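Local coordinates for protein putative thioesterase II (Thermobifida fusca, PDB 3BBJ) that probably hydrolyses acyl-CoA or related thioesters, using two hot-dog domains in one chain, at residues T43-S48 with A74-R79; A51-L56 with T86-Q91; H57-S62 with A109-H114; D190-L195 with W222-I227. One frame throughout, in Å; residues are numbered along the deposited sequence.

Contact 1 (T43-S48 with A74-R79); sequences TVLQRS and AEIETR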
loop_
_atom_site.group_PDB
_atom_site.type_symbol
_atom_site.label_atom_id
_atom_site.label_comp_id
_atom_site.label_asym_id
_atom_site.label_seq_id
_atom_site.Cartn_x
_atom_site.Cartn_y
_atom_site.Cartn_z
ATOM N N THR A 43 -4.258 -15.038 3.703
ATOM C CA THR A 43 -3.394 -16.190 3.877
ATOM C C THR A 43 -3.730 -17.276 2.861
ATOM O O THR A 43 -2.845 -17.888 2.249
ATOM C CB THR A 43 -3.552 -16.742 5.326
ATOM O OG1 THR A 43 -2.965 -15.815 6.262
ATOM C CG2 THR A 43 -2.890 -18.078 5.472
ATOM N N VAL A 44 -5.028 -17.492 2.694
ATOM C CA VAL A 44 -5.559 -18.473 1.753
ATOM C C VAL A 44 -5.293 -18.039 0.312
ATOM O O VAL A 44 -4.898 -18.858 -0.527
ATOM C CB VAL A 44 -7.076 -18.682 1.995
ATOM C CG1 VAL A 44 -7.756 -19.260 0.762
ATOM C CG2 VAL A 44 -7.300 -19.580 3.213
ATOM N N LEU A 45 -5.506 -16.760 0.017
ATOM C CA LEU A 45 -5.260 -16.255 -1.319
ATOM C C LEU A 45 -3.768 -16.276 -1.609
ATOM O O LEU A 45 -3.362 -16.600 -2.724
ATOM C CB LEU A 45 -5.808 -14.841 -1.495
ATOM C CG LEU A 45 -7.321 -14.619 -1.577
ATOM C CD1 LEU A 45 -7.565 -13.166 -2.036
ATOM C CD2 LEU A 45 -8.012 -15.613 -2.525
ATOM N N GLN A 46 -2.943 -15.966 -0.610
ATOM C CA GLN A 46 -1.498 -16.014 -0.816
ATOM C C GLN A 46 -1.080 -17.395 -1.275
ATOM O O GLN A 46 -0.220 -17.512 -2.157
ATOM C CB GLN A 46 -0.720 -15.613 0.452
ATOM C CG GLN A 46 0.814 -15.690 0.290
ATOM C CD GLN A 46 1.576 -15.137 1.492
ATOM O OE1 GLN A 46 1.502 -13.950 1.790
ATOM N NE2 GLN A 46 2.340 -16.002 2.169
ATOM N N ARG A 47 -1.662 -18.427 -0.651
ATOM C CA ARG A 47 -1.336 -19.822 -0.974
ATOM C C ARG A 47 -1.648 -20.169 -2.416
ATOM O O ARG A 47 -0.873 -20.850 -3.085
ATOM C CB ARG A 47 -2.094 -20.798 -0.059
ATOM C CG ARG A 47 -1.455 -20.965 1.291
ATOM C CD ARG A 47 -1.800 -22.291 1.949
ATOM N NE ARG A 47 -0.725 -22.695 2.853
ATOM C CZ ARG A 47 -0.572 -22.278 4.109
ATOM N NH1 ARG A 47 -1.425 -21.429 4.662
ATOM N NH2 ARG A 47 0.463 -22.712 4.823
ATOM N N SER A 48 -2.803 -19.708 -2.879
ATOM C CA SER A 48 -3.216 -19.931 -4.243
ATOM C C SER A 48 -2.232 -19.316 -5.223
ATOM O O SER A 48 -1.933 -19.898 -6.265
ATOM C CB SER A 48 -4.605 -19.329 -4.473
ATOM O OG SER A 48 -4.619 -17.930 -4.234
ATOM N N ALA A 74 -15.446 -21.926 0.088
ATOM C CA ALA A 74 -15.230 -20.769 -0.756
ATOM C C ALA A 74 -14.351 -21.260 -1.902
ATOM O O ALA A 74 -13.648 -22.264 -1.759
ATOM C CB ALA A 74 -14.560 -19.680 0.017
ATOM N N GLU A 75 -14.401 -20.578 -3.043
ATOM C CA GLU A 75 -13.642 -21.013 -4.219
ATOM C C GLU A 75 -12.738 -19.907 -4.743
ATOM O O GLU A 75 -13.091 -18.733 -4.715
ATOM C CB GLU A 75 -14.557 -21.596 -5.317
ATOM C CG GLU A 75 -15.908 -20.908 -5.517
ATOM C CD GLU A 75 -16.947 -21.231 -4.432
ATOM O OE1 GLU A 75 -16.708 -22.147 -3.601
ATOM O OE2 GLU A 75 -18.009 -20.556 -4.425
ATOM N N ILE A 76 -11.559 -20.308 -5.210
ATOM C CA ILE A 76 -10.521 -19.386 -5.654
ATOM C C ILE A 76 -10.184 -19.531 -7.139
ATOM O O ILE A 76 -9.975 -20.631 -7.654
ATOM C CB ILE A 76 -9.250 -19.583 -4.841
ATOM C CG1 ILE A 76 -9.522 -19.166 -3.394
ATOM C CG2 ILE A 76 -8.071 -18.792 -5.484
ATOM C CD1 ILE A 76 -8.454 -19.603 -2.405
ATOM N N GLU A 77 -10.079 -18.382 -7.792
ATOM C CA GLU A 77 -9.881 -18.285 -9.227
ATOM C C GLU A 77 -8.619 -17.447 -9.483
ATOM O O GLU A 77 -8.607 -16.263 -9.185
ATOM C CB GLU A 77 -11.132 -17.616 -9.773
ATOM C CG GLU A 77 -11.351 -17.681 -11.255
ATOM C CD GLU A 77 -12.769 -17.244 -11.620
ATOM O OE1 GLU A 77 -13.731 -17.846 -11.078
ATOM O OE2 GLU A 77 -12.910 -16.309 -12.448
ATOM N N THR A 78 -7.556 -18.077 -9.990
ATOM C CA THR A 78 -6.250 -17.419 -10.167
ATOM C C THR A 78 -5.883 -17.078 -11.609
ATOM O O THR A 78 -6.444 -17.605 -12.556
ATOM C CB THR A 78 -5.088 -18.251 -9.570
ATOM O OG1 THR A 78 -4.925 -19.461 -10.304
ATOM C CG2 THR A 78 -5.333 -18.574 -8.099
ATOM N N ARG A 79 -4.921 -16.168 -11.763
ATOM C CA ARG A 79 -4.489 -15.710 -13.087
ATOM C C ARG A 79 -3.101 -15.079 -13.025
ATOM O O ARG A 79 -2.880 -14.139 -12.272
ATOM C CB ARG A 79 -5.501 -14.708 -13.622
ATOM C CG ARG A 79 -5.362 -14.414 -15.081
ATOM C CD ARG A 79 -6.634 -13.795 -15.617
ATOM N NE ARG A 79 -6.421 -13.177 -16.918
ATOM C CZ ARG A 79 -6.190 -11.882 -17.130
ATOM N NH1 ARG A 79 -6.142 -11.007 -16.128
ATOM N NH2 ARG A 79 -6.012 -11.455 -18.374
#
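Apolar helix-on-sheet packing joins Val-44, Leu-45 and Ser-48 of the central helix of the N-terminal hot-dog domain to Ile-76 and Thr-78 of the strand beneath it. The 43-48 and 74-79 axes run 9.5 Å apart at closest approach, crossing at -43°, and all five touching residues are buried. Ile-76 carries most of the contact. Its CG1 lies anti to the carbonyl carbon (chi1 -66°), which sends CD1 to the first turn of the segment and leaves CG2 for the next. CD1 meets Val-44 CG1 at 3.3 Å, tighter than an ordinary methyl contact, while Leu-45 CD2 comes to Ile-76 CG1 at 4.0 Å; both side chains lie obliquely across the isoleucine. The other branch, Ile-76 CG2, sits 3.7 Å from Ser-48 CB, and Thr-78 CG2 reaches the same Ser-48 CB at 3.8 Å, so the serine methylene rests against two methyl groups. Ser-48 OG turns back toward Leu-45 O of its own helix, at a separation too short to be trusted, and also bonds Thr-92 OG1. Replacing Ile-76 with an alanine would probably open a gap under Val-44 and Leu-45 and deprive Ser-48 CB of one of its two methyl neighbours. Strands 21-26 and 88-96 flank strand 72-82: Val-44 also packs on Val-24, and Leu-45 on Thr-92. Away from the sheet, Thr-43 and Gln-46 touch Pro-196 of helix 191-198, which belongs to the C-terminal hot-dog domain.

Contact 2 (A51-L56 with T86-Q91); sequences AESDHL and TVTTVQ. With EDO (1,2-ethanediol), chain G.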
loop_
_atom_site.group_PDB
_atom_site.type_symbol
_atom_site.label_atom_id
_atom_site.label_comp_id
_atom_site.label_asym_id
_atom_site.label_seq_id
_atom_site.Cartn_x
_atom_site.Cartn_y
_atom_site.Cartn_z
ATOM N N ALA A 51 1.198 -21.134 -5.411
ATOM C CA ALA A 51 1.012 -22.424 -6.072
ATOM C C ALA A 51 1.113 -22.242 -7.587
ATOM O O ALA A 51 1.567 -23.143 -8.305
ATOM C CB ALA A 51 -0.328 -23.043 -5.697
ATOM N N GLU A 52 0.716 -21.067 -8.066
ATOM C CA GLU A 52 0.737 -20.753 -9.495
ATOM C C GLU A 52 2.037 -20.116 -9.974
ATOM O O GLU A 52 2.176 -19.818 -11.160
ATOM C CB GLU A 52 -0.438 -19.826 -9.825
ATOM C CG GLU A 52 -1.805 -20.493 -9.622
ATOM C CD GLU A 52 -2.134 -21.527 -10.698
ATOM O OE1 GLU A 52 -2.101 -21.161 -11.895
ATOM O OE2 GLU A 52 -2.434 -22.695 -10.346
ATOM N N SER A 53 2.995 -19.942 -9.069
ATOM C CA SER A 53 4.198 -19.188 -9.362
ATOM C C SER A 53 5.460 -20.019 -9.305
ATOM O O SER A 53 5.553 -20.991 -8.546
ATOM C CB SER A 53 4.334 -18.042 -8.356
ATOM O OG SER A 53 5.552 -17.335 -8.525
ATOM N N ASP A 54 6.440 -19.573 -10.090
ATOM C CA ASP A 54 7.770 -20.177 -10.146
ATOM C C ASP A 54 8.705 -19.576 -9.089
ATOM O O ASP A 54 9.827 -20.025 -8.918
ATOM C CB ASP A 54 8.378 -20.059 -11.567
ATOM C CG ASP A 54 8.039 -18.732 -12.271
ATOM O OD1 ASP A 54 7.295 -17.906 -11.708
ATOM O OD2 ASP A 54 8.507 -18.522 -13.406
ATOM N N HIS A 55 8.232 -18.565 -8.370
ATOM C CA HIS A 55 9.004 -17.944 -7.307
ATOM C C HIS A 55 8.401 -18.290 -5.957
ATOM O O HIS A 55 7.206 -18.584 -5.851
ATOM C CB HIS A 55 9.050 -16.444 -7.516
ATOM C CG HIS A 55 9.625 -16.050 -8.837
ATOM N ND1 HIS A 55 10.954 -16.223 -9.149
ATOM C CD2 HIS A 55 9.051 -15.489 -9.926
ATOM C CE1 HIS A 55 11.173 -15.786 -10.377
ATOM N NE2 HIS A 55 10.034 -15.334 -10.872
ATOM N N LEU A 56 9.231 -18.224 -4.922
ATOM C CA LEU A 56 8.866 -18.743 -3.610
ATOM C C LEU A 56 8.072 -17.808 -2.702
ATOM O O LEU A 56 7.337 -18.295 -1.841
ATOM C CB LEU A 56 10.123 -19.208 -2.862
ATOM C CG LEU A 56 10.901 -20.364 -3.505
ATOM C CD1 LEU A 56 12.036 -20.834 -2.579
ATOM C CD2 LEU A 56 9.980 -21.545 -3.856
ATOM N N THR A 86 12.783 -12.534 -12.335
ATOM C CA THR A 86 12.876 -12.040 -10.968
ATOM C C THR A 86 11.509 -11.931 -10.308
ATOM O O THR A 86 11.373 -12.358 -9.171
ATOM C CB THR A 86 13.612 -10.680 -10.899
ATOM O OG1 THR A 86 14.959 -10.861 -11.340
ATOM C CG2 THR A 86 13.645 -10.120 -9.462
ATOM N N VAL A 87 10.517 -11.372 -11.012
ATOM C CA VAL A 87 9.152 -11.175 -10.465
ATOM C C VAL A 87 8.055 -11.821 -11.326
ATOM O O VAL A 87 8.017 -11.626 -12.528
ATOM C CB VAL A 87 8.828 -9.641 -10.284
ATOM C CG1 VAL A 87 7.405 -9.407 -9.777
ATOM C CG2 VAL A 87 9.812 -8.994 -9.336
ATOM N N THR A 88 7.180 -12.611 -10.694
ATOM C CA THR A 88 6.000 -13.214 -11.353
ATOM C C THR A 88 4.751 -12.757 -10.606
ATOM O O THR A 88 4.607 -12.986 -9.412
ATOM C CB THR A 88 6.040 -14.761 -11.377
ATOM O OG1 THR A 88 7.086 -15.196 -12.252
ATOM C CG2 THR A 88 4.729 -15.347 -11.886
ATOM N N THR A 89 3.837 -12.137 -11.331
ATOM C CA THR A 89 2.672 -11.516 -10.728
ATOM C C THR A 89 1.381 -12.289 -11.005
ATOM O O THR A 89 1.033 -12.538 -12.164
ATOM C CB THR A 89 2.594 -10.065 -11.192
ATOM O OG1 THR A 89 3.804 -9.429 -10.777
ATOM C CG2 THR A 89 1.394 -9.321 -10.569
ATOM N N VAL A 90 0.699 -12.654 -9.914
ATOM C CA VAL A 90 -0.513 -13.471 -9.932
ATOM C C VAL A 90 -1.722 -12.734 -9.317
ATOM O O VAL A 90 -1.642 -12.135 -8.244
ATOM C CB VAL A 90 -0.287 -14.842 -9.161
ATOM C CG1 VAL A 90 -1.503 -15.806 -9.315
ATOM C CG2 VAL A 90 1.003 -15.530 -9.631
ATOM N N GLN A 91 -2.838 -12.775 -10.031
ATOM C CA GLN A 91 -4.114 -12.268 -9.544
ATOM C C GLN A 91 -4.918 -13.458 -9.010
ATOM O O GLN A 91 -4.988 -14.531 -9.644
ATOM C CB GLN A 91 -4.849 -11.571 -10.677
ATOM C CG GLN A 91 -6.200 -10.985 -10.379
ATOM C CD GLN A 91 -6.723 -10.196 -11.580
ATOM O OE1 GLN A 91 -7.664 -10.619 -12.261
ATOM N NE2 GLN A 91 -6.070 -9.074 -11.882
HETATM C C1 EDO G . 12.371 -9.159 -14.500
HETATM O O1 EDO G . 11.487 -10.086 -13.846
HETATM C C2 EDO G . 13.662 -9.845 -14.991
HETATM O O2 EDO G . 14.864 -9.354 -14.369
#
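With chi1 of 37°, Asp-54 swings its carboxylate in between its backbone N and carbonyl carbon, and Thr-88 places OG1 anti to its carbonyl carbon (chi1 -69°), so the two polar ends meet where the loop after the hot-dog helix passes over the start of strand 88-96. Thr-88 OG1 donates to Asp-54 OD1 over 2.8 Å, on the syn side of the carboxylate and 17° out of its plane, the two side chains crossing at about a right angle. His-55 stands beside this pair. Thr-88 CB lies at the edge of the His-55 ring, in its plane, and His-55 CD2 is 3.1 Å from Thr-88 OG1. Thr-86 O sits over the centre of one ring face, 3.6 Å above the plane, with Asp-54 CG above the opposite face toward the rim. NE2 of His-55 is bonded to Gly-84 O, which ties the ring to the turn before the strand. An ST turn shapes the loop itself: His-55 N donates to Ser-53 OG over 3.0 Å, and Ser-53 OG also bonds Thr-108 OG1 on strand 99-109. Farther along, the contact becomes apolar, Glu-52 CB resting 4.2 Å from Val-90 CG1 while the acid end of Glu-52 bonds Tyr-22 OH. At the exposed end, a 1,2-ethanediol molecule, probably from the crystallisation liquor, takes two backbone bonds on O1: from Thr-86 N at 3.2 Å and from Val-87 N at 3.3 Å.

Contact 3 (H57-S62 with A109-H114); sequences HAVSSS and ATLDPH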
loop_
_atom_site.group_PDB
_atom_site.type_symbol
_atom_site.label_atom_id
_atom_site.label_comp_id
_atom_site.label_asym_id
_atom_site.label_seq_id
_atom_site.Cartn_x
_atom_site.Cartn_y
_atom_site.Cartn_z
ATOM N N HIS A 57 8.202 -16.491 -2.900
ATOM C CA HIS A 57 7.683 -15.507 -1.924
ATOM C C HIS A 57 6.792 -14.436 -2.468
ATOM O O HIS A 57 6.974 -13.977 -3.584
ATOM C CB HIS A 57 8.846 -14.788 -1.239
ATOM C CG HIS A 57 9.884 -15.717 -0.722
ATOM N ND1 HIS A 57 11.199 -15.657 -1.121
ATOM C CD2 HIS A 57 9.784 -16.782 0.102
ATOM C CE1 HIS A 57 11.879 -16.622 -0.528
ATOM N NE2 HIS A 57 11.043 -17.321 0.217
ATOM N N ALA A 58 5.874 -14.005 -1.613
ATOM C CA ALA A 58 4.942 -12.916 -1.900
ATOM C C ALA A 58 5.597 -11.621 -1.422
ATOM O O ALA A 58 5.561 -11.300 -0.225
ATOM C CB ALA A 58 3.638 -13.157 -1.173
ATOM N N VAL A 59 6.207 -10.888 -2.356
ATOM C CA VAL A 59 7.003 -9.703 -2.009
ATOM C C VAL A 59 6.180 -8.424 -1.903
ATOM O O VAL A 59 6.459 -7.592 -1.030
ATOM C CB VAL A 59 8.224 -9.555 -2.942
ATOM C CG1 VAL A 59 8.893 -8.213 -2.749
ATOM C CG2 VAL A 59 9.219 -10.704 -2.639
ATOM N N SER A 60 5.184 -8.260 -2.782
ATOM C CA SER A 60 4.190 -7.190 -2.618
ATOM C C SER A 60 2.825 -7.761 -2.914
ATOM O O SER A 60 2.611 -8.337 -3.974
ATOM C CB SER A 60 4.437 -5.990 -3.534
ATOM O OG SER A 60 5.776 -5.556 -3.435
ATOM N N SER A 61 1.904 -7.562 -1.973
ATOM C CA SER A 61 0.554 -8.067 -2.086
ATOM C C SER A 61 -0.444 -6.941 -1.803
ATOM O O SER A 61 -0.423 -6.354 -0.727
ATOM C CB SER A 61 0.368 -9.213 -1.089
ATOM O OG SER A 61 1.405 -10.183 -1.210
ATOM N N SER A 62 -1.304 -6.655 -2.781
ATOM C CA SER A 62 -2.383 -5.668 -2.663
ATOM C C SER A 62 -3.731 -6.353 -2.765
ATOM O O SER A 62 -4.019 -7.060 -3.749
ATOM C CB SER A 62 -2.298 -4.623 -3.766
ATOM O OG SER A 62 -1.936 -5.226 -4.990
ATOM N N ALA A 109 8.470 -13.208 -5.906
ATOM C CA ALA A 109 9.882 -13.283 -6.260
ATOM C C ALA A 109 10.525 -14.246 -5.250
ATOM O O ALA A 109 9.836 -14.802 -4.408
ATOM C CB ALA A 109 10.524 -11.912 -6.194
ATOM N N THR A 110 11.827 -14.460 -5.353
ATOM C CA THR A 110 12.531 -15.327 -4.422
ATOM C C THR A 110 13.595 -14.503 -3.745
ATOM O O THR A 110 14.563 -14.135 -4.361
ATOM C CB THR A 110 13.161 -16.547 -5.143
ATOM O OG1 THR A 110 12.114 -17.304 -5.766
ATOM C CG2 THR A 110 13.939 -17.456 -4.150
ATOM N N LEU A 111 13.396 -14.204 -2.472
ATOM C CA LEU A 111 14.353 -13.427 -1.712
ATOM C C LEU A 111 15.496 -14.302 -1.212
ATOM O O LEU A 111 15.332 -15.504 -1.031
ATOM C CB LEU A 111 13.678 -12.793 -0.505
ATOM C CG LEU A 111 12.524 -11.821 -0.751
ATOM C CD1 LEU A 111 12.081 -11.244 0.592
ATOM C CD2 LEU A 111 12.954 -10.746 -1.727
ATOM N N ASP A 112 16.634 -13.664 -0.963
ATOM C CA ASP A 112 17.801 -14.311 -0.405
ATOM C C ASP A 112 17.619 -14.270 1.112
ATOM O O ASP A 112 17.614 -13.188 1.690
ATOM C CB ASP A 112 19.070 -13.558 -0.857
ATOM C CG ASP A 112 20.344 -14.036 -0.163
ATOM O OD1 ASP A 112 20.309 -15.015 0.609
ATOM O OD2 ASP A 112 21.399 -13.399 -0.392
ATOM N N PRO A 113 17.496 -15.444 1.766
ATOM C CA PRO A 113 17.338 -15.432 3.219
ATOM C C PRO A 113 18.542 -14.929 4.001
ATOM O O PRO A 113 18.391 -14.625 5.184
ATOM C CB PRO A 113 17.026 -16.890 3.571
ATOM C CG PRO A 113 17.502 -17.689 2.426
ATOM C CD PRO A 113 17.482 -16.809 1.211
ATOM N N HIS A 114 19.708 -14.831 3.369
ATOM C CA HIS A 114 20.913 -14.386 4.069
ATOM C C HIS A 114 21.403 -12.994 3.639
ATOM O O HIS A 114 22.440 -12.514 4.117
ATOM C CB HIS A 114 21.971 -15.475 3.945
ATOM C CG HIS A 114 21.443 -16.834 4.295
ATOM N ND1 HIS A 114 21.140 -17.786 3.343
ATOM C CD2 HIS A 114 21.108 -17.377 5.489
ATOM C CE1 HIS A 114 20.678 -18.871 3.939
ATOM N NE2 HIS A 114 20.642 -18.648 5.241
#
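His-57 pairs with Ala-109 as an antiparallel hydrogen-bonded bridge, joining the first residues of strand 57-65 to the end of strand 99-109 in the hot-dog sheet. The bridge is the tight part: His-57 N donates to Ala-109 O over 2.8 Å, and Ala-109 N returns a bond to His-57 O over 2.9 Å. The imidazole then prolongs the pairing beyond the strand end. With CG anti to the carbonyl carbon (chi1 -49°), the ring reaches along the departing chain, and its ND1 accepts from Leu-111 N, much as a backbone carbonyl might; the bond probably helps to fix the ring's rotation. Beside these bonds, Val-59 CG2 packs on Ala-109 CB at 4.0 Å and, obliquely, on Leu-111 CD2 at 3.8 Å; Leu-267 and Trp-246 of the second subunit close over Val-59 and Leu-111 respectively. A classic beta bulge follows, with Val-59 and Ser-60 both facing Ala-107. The outer side is looser. Thr-110 is exposed and its side chain touches lightly, CG2 lying 4.2 Å from His-57 CE1, while its OG1 bonds Leu-56 N. Beyond Leu-111, exposed residues 112-114 no longer touch 57-62; in their Asx turn His-114 N donates to Asp-112 OD1. The donor to the imidazole stays almost in its plane: Leu-111 N lies 3.0 Å from His-57 ND1, only 5° out of the ring, with an N-H...N angle of 163°.

Contact 4 (D190-L195 with W222-I227); sequences DPLAFL and WHLRAI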
loop_
_atom_site.group_PDB
_atom_site.type_symbol
_atom_site.label_atom_id
_atom_site.label_comp_id
_atom_site.label_asym_id
_atom_site.label_seq_id
_atom_site.Cartn_x
_atom_site.Cartn_y
_atom_site.Cartn_z
ATOM N N ASP A 190 5.544 -22.173 9.503
ATOM C CA ASP A 190 6.015 -21.375 8.382
ATOM C C ASP A 190 5.613 -19.900 8.570
ATOM O O ASP A 190 4.512 -19.485 8.183
ATOM C CB ASP A 190 5.485 -21.910 7.052
ATOM C CG ASP A 190 6.021 -21.123 5.851
ATOM O OD1 ASP A 190 7.150 -20.571 5.943
ATOM O OD2 ASP A 190 5.313 -21.052 4.817
ATOM N N PRO A 191 6.516 -19.097 9.157
ATOM C CA PRO A 191 6.279 -17.675 9.386
ATOM C C PRO A 191 5.743 -16.920 8.172
ATOM O O PRO A 191 4.886 -16.051 8.309
ATOM C CB PRO A 191 7.681 -17.133 9.713
ATOM C CG PRO A 191 8.426 -18.257 10.230
ATOM C CD PRO A 191 7.844 -19.512 9.642
ATOM N N LEU A 192 6.247 -17.258 6.997
ATOM C CA LEU A 192 5.894 -16.533 5.781
ATOM C C LEU A 192 4.440 -16.702 5.449
ATOM O O LEU A 192 3.802 -15.780 4.932
ATOM C CB LEU A 192 6.749 -17.003 4.616
ATOM C CG LEU A 192 8.220 -16.630 4.761
ATOM C CD1 LEU A 192 9.088 -17.536 3.869
ATOM C CD2 LEU A 192 8.399 -15.143 4.429
ATOM N N ALA A 193 3.921 -17.890 5.749
ATOM C CA ALA A 193 2.515 -18.210 5.522
ATOM C C ALA A 193 1.627 -17.393 6.453
ATOM O O ALA A 193 0.505 -17.062 6.114
ATOM C CB ALA A 193 2.278 -19.719 5.740
ATOM N N PHE A 194 2.165 -17.059 7.626
ATOM C CA PHE A 194 1.425 -16.383 8.709
ATOM C C PHE A 194 1.464 -14.855 8.626
ATOM O O PHE A 194 0.610 -14.185 9.196
ATOM C CB PHE A 194 2.002 -16.864 10.050
ATOM C CG PHE A 194 1.592 -16.042 11.257
ATOM C CD1 PHE A 194 0.279 -16.023 11.695
ATOM C CD2 PHE A 194 2.554 -15.358 12.002
ATOM C CE1 PHE A 194 -0.088 -15.286 12.826
ATOM C CE2 PHE A 194 2.202 -14.617 13.142
ATOM C CZ PHE A 194 0.878 -14.586 13.554
ATOM N N LEU A 195 2.445 -14.303 7.912
ATOM C CA LEU A 195 2.567 -12.842 7.790
ATOM C C LEU A 195 1.270 -12.160 7.317
ATOM O O LEU A 195 0.844 -11.175 7.921
ATOM C CB LEU A 195 3.774 -12.454 6.916
ATOM C CG LEU A 195 5.158 -12.733 7.532
ATOM C CD1 LEU A 195 6.282 -12.309 6.630
ATOM C CD2 LEU A 195 5.299 -12.034 8.882
ATOM N N TRP A 222 0.764 -4.979 1.574
ATOM C CA TRP A 222 1.872 -5.264 2.468
ATOM C C TRP A 222 3.085 -5.857 1.717
ATOM O O TRP A 222 2.957 -6.524 0.700
ATOM C CB TRP A 222 1.416 -6.144 3.642
ATOM C CG TRP A 222 1.364 -7.589 3.341
ATOM C CD1 TRP A 222 0.307 -8.277 2.845
ATOM C CD2 TRP A 222 2.414 -8.543 3.525
ATOM N NE1 TRP A 222 0.626 -9.598 2.698
ATOM C CE2 TRP A 222 1.921 -9.791 3.094
ATOM C CE3 TRP A 222 3.726 -8.463 3.998
ATOM C CZ2 TRP A 222 2.690 -10.954 3.126
ATOM C CZ3 TRP A 222 4.490 -9.609 4.030
ATOM C CH2 TRP A 222 3.968 -10.845 3.604
ATOM N N HIS A 223 4.266 -5.565 2.226
ATOM C CA HIS A 223 5.500 -5.961 1.569
ATOM C C HIS A 223 6.378 -6.832 2.467
ATOM O O HIS A 223 6.573 -6.522 3.645
ATOM C CB HIS A 223 6.282 -4.702 1.182
ATOM C CG HIS A 223 5.502 -3.737 0.352
ATOM N ND1 HIS A 223 5.069 -4.036 -0.920
ATOM C CD2 HIS A 223 5.108 -2.466 0.591
ATOM C CE1 HIS A 223 4.430 -2.998 -1.425
ATOM N NE2 HIS A 223 4.435 -2.032 -0.527
ATOM N N LEU A 224 6.914 -7.900 1.891
ATOM C CA LEU A 224 7.835 -8.807 2.577
ATOM C C LEU A 224 9.232 -8.294 2.296
ATOM O O LEU A 224 9.608 -8.212 1.135
ATOM C CB LEU A 224 7.721 -10.225 2.023
ATOM C CG LEU A 224 8.628 -11.274 2.669
ATOM C CD1 LEU A 224 8.284 -11.429 4.151
ATOM C CD2 LEU A 224 8.511 -12.597 1.927
ATOM N N ARG A 225 10.001 -7.997 3.348
ATOM C CA ARG A 225 11.304 -7.347 3.224
ATOM C C ARG A 225 12.529 -8.215 3.529
ATOM O O ARG A 225 13.643 -7.909 3.086
ATOM C CB ARG A 225 11.328 -6.134 4.152
ATOM C CG ARG A 225 10.213 -5.088 3.876
ATOM C CD ARG A 225 10.096 -4.726 2.405
ATOM N NE ARG A 225 11.403 -4.422 1.797
ATOM C CZ ARG A 225 12.058 -3.264 1.917
ATOM N NH1 ARG A 225 11.562 -2.260 2.633
ATOM N NH2 ARG A 225 13.228 -3.107 1.309
ATOM N N ALA A 226 12.316 -9.255 4.330
ATOM C CA ALA A 226 13.342 -10.219 4.721
ATOM C C ALA A 226 12.618 -11.510 5.073
ATOM O O ALA A 226 11.414 -11.499 5.351
ATOM C CB ALA A 226 14.115 -9.721 5.930
ATOM N N ILE A 227 13.348 -12.622 5.025
ATOM C CA ILE A 227 12.818 -13.925 5.354
ATOM C C ILE A 227 13.008 -14.116 6.856
ATOM O O ILE A 227 14.145 -14.179 7.325
ATOM C CB ILE A 227 13.575 -15.038 4.601
ATOM C CG1 ILE A 227 13.447 -14.856 3.073
ATOM C CG2 ILE A 227 13.084 -16.415 5.047
ATOM C CD1 ILE A 227 12.035 -15.024 2.500
#
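Helix 191-195 and strand 222-224 run nearly antiparallel, their directions 167° apart and their axes 10.7 Å from each other at closest approach. This is a helix of the C-terminal hot-dog domain laid against the sheet, and the contacts between them are apolar. Two leucines one turn apart, Leu-192 and Leu-195, reach down from the helix. CG of Leu-224 lies anti to the backbone N (chi1 -180°), which extends the side chain toward the helix with its two methyls shared between those leucines. Leu-224 CD1 meets Leu-195 CD1 at 3.3 Å, tighter than usual, and Leu-224 CD2 meets Leu-192 CD2 at 3.6 Å; both leucines cross Leu-224 at about a right angle. At the N-terminal end of the helix, the other methyl of Leu-192, CD1, lies obliquely against Ile-227 CD1 at 4.1 Å. The indole of Trp-222 lies at the other end of the contact, its side chain crossing that of Leu-195 at about a right angle, and Met-42 and Gln-46 of helix 38-51 touch it too. A serine in place of Trp-222 would probably leave a gap beneath Leu-195 and take from Gln-46 the indole beside it. Behind the strand, Arg-225 forms a salt bridge with Asp-248 of the second subunit, while Leu-224 is backbone-bonded to Val-59 of the neighbouring strand. Where the tryptophan meets the helix, CH2 of Trp-222 stands 3.7 Å from Leu-195 CB, and CZ3 of the same ring 4.1 Å from that carbon.

Contacts 1 and 4 are buried and apolar, each setting a helix on strands, one in each family domain; contact 2 is partly exposed and the farthest from the chain centre, and contact 3 is buried but, like contact 2, relies on hydrogen bonds. Contact 2, the most polar, follows the loop that leaves the helix of contact 1, and Arg-79 and Gln-91 probably join their two strands through the backbone. Contact 3 is mixed, a backbone bridge with apolar packing beside it. Strands 57-65 and 217-224 are neighbours, so contacts 3 and 4 meet at the join of the two domains. The two helices also touch, Gln-46 NE2 probably bonding Leu-192 O. Contacts 2, 3 and 4 reach the second subunit, unlike contact 1.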